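Molybdopterin converting factor, subunit 1 (MoaD) (Helicobacter pylori, PDB 3RPF) is the small ubiquitin-like subunit of molybdopterin synthase, which probably carries sulfur on its C-terminal tail to the catalytic subunit during molybdenum cofactor synthesis. Local coordinates at residues V5-P10 and E34-W39. Residues are numbered along the deposited sequence; the frame is centred on the assembly and turned at random.
Sequences VRFFGP and EGLKEW
The CB-CG edge of Pro10 abuts the outer corner of the Trp39 indole at CH2. Pro10 CG lies 3.5 Å from Trp39 CH2 and Pro10 CB 3.6 Å from that same carbon, in an oblique approach. Trp39 CG stands anti to its carbonyl carbon (chi1 -70°), sending the indole out from the 34-39 turn towards Pro10, while Gly35 O lies in the plane of the indole, off the CD1 edge of its five-membered ring. A second apolar contact joins the buried pair Phe7 and Leu36, whose side chains cross at about a right angle: chi2 of 59° turns Leu36 CD1 aside and leaves Leu36 CD2 extended, roughly anti to CA, as the methyl that reaches Phe7 CE1 at 3.8 Å. No hydrogen bond links the segments; the turn is held from within by Trp39 N to Leu36 O (2.9 Å). Tyr124 and Tyr133 of the catalytic subunit pack on Pro10 and Trp39, respectively. The contact joins the end of strand 4-7 (Phe7) and the loop that follows it (Pro10) to the loop after helix 27-30 in the ubiquitin-like fold of the ThiS/MoaD family, with its Pro10-Trp39 half forming part of the interface with the catalytic subunit.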
loop_
_atom_site.group_PDB
_atom_site.type_symbol
_atom_site.label_atom_id
_atom_site.label_comp_id
_atom_site.label_asym_id
_atom_site.label_seq_id
_atom_site.Cartn_x
_atom_site.Cartn_y
_atom_site.Cartn_z
ATOM N N VAL D 5 -12.062 -13.371 35.776
ATOM C CA VAL D 5 -11.283 -12.193 35.416
ATOM C C VAL D 5 -10.007 -12.660 34.728
ATOM O O VAL D 5 -9.238 -13.427 35.306
ATOM C CB VAL D 5 -10.898 -11.370 36.662
ATOM C CG1 VAL D 5 -10.166 -10.101 36.265
ATOM C CG2 VAL D 5 -12.135 -11.043 37.503
ATOM N N ARG D 6 -9.782 -12.219 33.489
ATOM C CA ARG D 6 -8.575 -12.606 32.760
ATOM C C ARG D 6 -7.703 -11.389 32.505
ATOM O O ARG D 6 -8.205 -10.276 32.354
ATOM C CB ARG D 6 -8.931 -13.299 31.446
ATOM C CG ARG D 6 -9.986 -14.408 31.579
ATOM C CD ARG D 6 -10.236 -15.100 30.242
ATOM N NE ARG D 6 -10.629 -14.151 29.197
ATOM C CZ ARG D 6 -10.715 -14.453 27.901
ATOM N NH1 ARG D 6 -10.430 -15.679 27.478
ATOM N NH2 ARG D 6 -11.085 -13.527 27.023
ATOM N N PHE D 7 -6.392 -11.602 32.459
ATOM C CA PHE D 7 -5.445 -10.503 32.291
ATOM C C PHE D 7 -4.573 -10.748 31.061
ATOM O O PHE D 7 -3.819 -11.717 31.015
ATOM C CB PHE D 7 -4.581 -10.368 33.550
ATOM C CG PHE D 7 -5.386 -10.216 34.824
ATOM C CD1 PHE D 7 -5.931 -8.988 35.167
ATOM C CD2 PHE D 7 -5.601 -11.297 35.663
ATOM C CE1 PHE D 7 -6.669 -8.832 36.318
ATOM C CE2 PHE D 7 -6.350 -11.154 36.833
ATOM C CZ PHE D 7 -6.882 -9.916 37.162
ATOM N N PHE D 8 -4.691 -9.876 30.081
ATOM C CA PHE D 8 -4.003 -10.048 28.820
ATOM C C PHE D 8 -2.667 -9.328 28.718
ATOM O O PHE D 8 -2.391 -8.398 29.455
ATOM C CB PHE D 8 -4.921 -9.642 27.672
ATOM C CG PHE D 8 -5.888 -10.707 27.274
ATOM C CD1 PHE D 8 -5.510 -11.703 26.412
ATOM C CD2 PHE D 8 -7.168 -10.717 27.776
ATOM C CE1 PHE D 8 -6.389 -12.674 26.045
ATOM C CE2 PHE D 8 -8.055 -11.688 27.409
ATOM C CZ PHE D 8 -7.661 -12.670 26.541
ATOM N N GLY D 9 -1.850 -9.782 27.787
ATOM C CA GLY D 9 -0.572 -9.161 27.535
ATOM C C GLY D 9 0.399 -9.132 28.688
ATOM O O GLY D 9 0.636 -10.136 29.327
ATOM N N PRO D 10 0.961 -7.964 28.945
ATOM C CA PRO D 10 2.017 -7.784 29.946
ATOM C C PRO D 10 1.606 -8.070 31.390
ATOM O O PRO D 10 2.479 -8.338 32.206
ATOM C CB PRO D 10 2.409 -6.313 29.779
ATOM C CG PRO D 10 1.286 -5.695 29.062
ATOM C CD PRO D 10 0.761 -6.748 28.161
ATOM N N GLU D 34 -2.528 -5.442 44.607
ATOM C CA GLU D 34 -1.396 -4.549 44.337
ATOM C C GLU D 34 -0.687 -4.808 43.006
ATOM O O GLU D 34 0.017 -3.937 42.490
ATOM C CB GLU D 34 -0.383 -4.596 45.483
ATOM N N GLY D 35 -0.852 -6.010 42.466
ATOM C CA GLY D 35 -0.253 -6.347 41.191
ATOM C C GLY D 35 -0.980 -5.647 40.061
ATOM O O GLY D 35 -0.607 -5.781 38.891
ATOM N N LEU D 36 -2.021 -4.895 40.416
ATOM C CA LEU D 36 -2.886 -4.251 39.432
ATOM C C LEU D 36 -2.854 -2.728 39.508
ATOM O O LEU D 36 -3.447 -2.058 38.668
ATOM C CB LEU D 36 -4.331 -4.730 39.596
ATOM C CG LEU D 36 -4.743 -6.036 38.926
ATOM C CD1 LEU D 36 -3.898 -7.184 39.437
ATOM C CD2 LEU D 36 -6.219 -6.309 39.180
ATOM N N LYS D 37 -2.186 -2.173 40.515
ATOM C CA LYS D 37 -2.131 -0.717 40.647
ATOM C C LYS D 37 -1.441 -0.073 39.443
ATOM O O LYS D 37 -1.782 1.040 39.044
ATOM C CB LYS D 37 -1.447 -0.305 41.957
ATOM N N GLU D 38 -0.475 -0.788 38.869
ATOM C CA GLU D 38 0.248 -0.336 37.682
ATOM C C GLU D 38 -0.681 -0.204 36.483
ATOM O O GLU D 38 -0.415 0.562 35.558
ATOM C CB GLU D 38 1.347 -1.351 37.317
ATOM C CG GLU D 38 2.525 -1.426 38.285
ATOM C CD GLU D 38 2.163 -2.020 39.643
ATOM O OE1 GLU D 38 1.437 -3.040 39.685
ATOM O OE2 GLU D 38 2.614 -1.465 40.672
ATOM N N TRP D 39 -1.773 -0.958 36.516
ATOM C CA TRP D 39 -2.514 -1.294 35.306
ATOM C C TRP D 39 -3.897 -0.670 35.134
ATOM O O TRP D 39 -4.299 -0.352 34.010
ATOM C CB TRP D 39 -2.642 -2.822 35.189
ATOM C CG TRP D 39 -1.342 -3.492 34.884
ATOM C CD1 TRP D 39 -0.668 -4.383 35.666
ATOM C CD2 TRP D 39 -0.541 -3.302 33.710
ATOM N NE1 TRP D 39 0.496 -4.770 35.047
ATOM C CE2 TRP D 39 0.599 -4.118 33.847
ATOM C CE3 TRP D 39 -0.679 -2.521 32.556
ATOM C CZ2 TRP D 39 1.596 -4.178 32.868
ATOM C CZ3 TRP D 39 0.308 -2.583 31.589
ATOM C CH2 TRP D 39 1.430 -3.404 31.749
#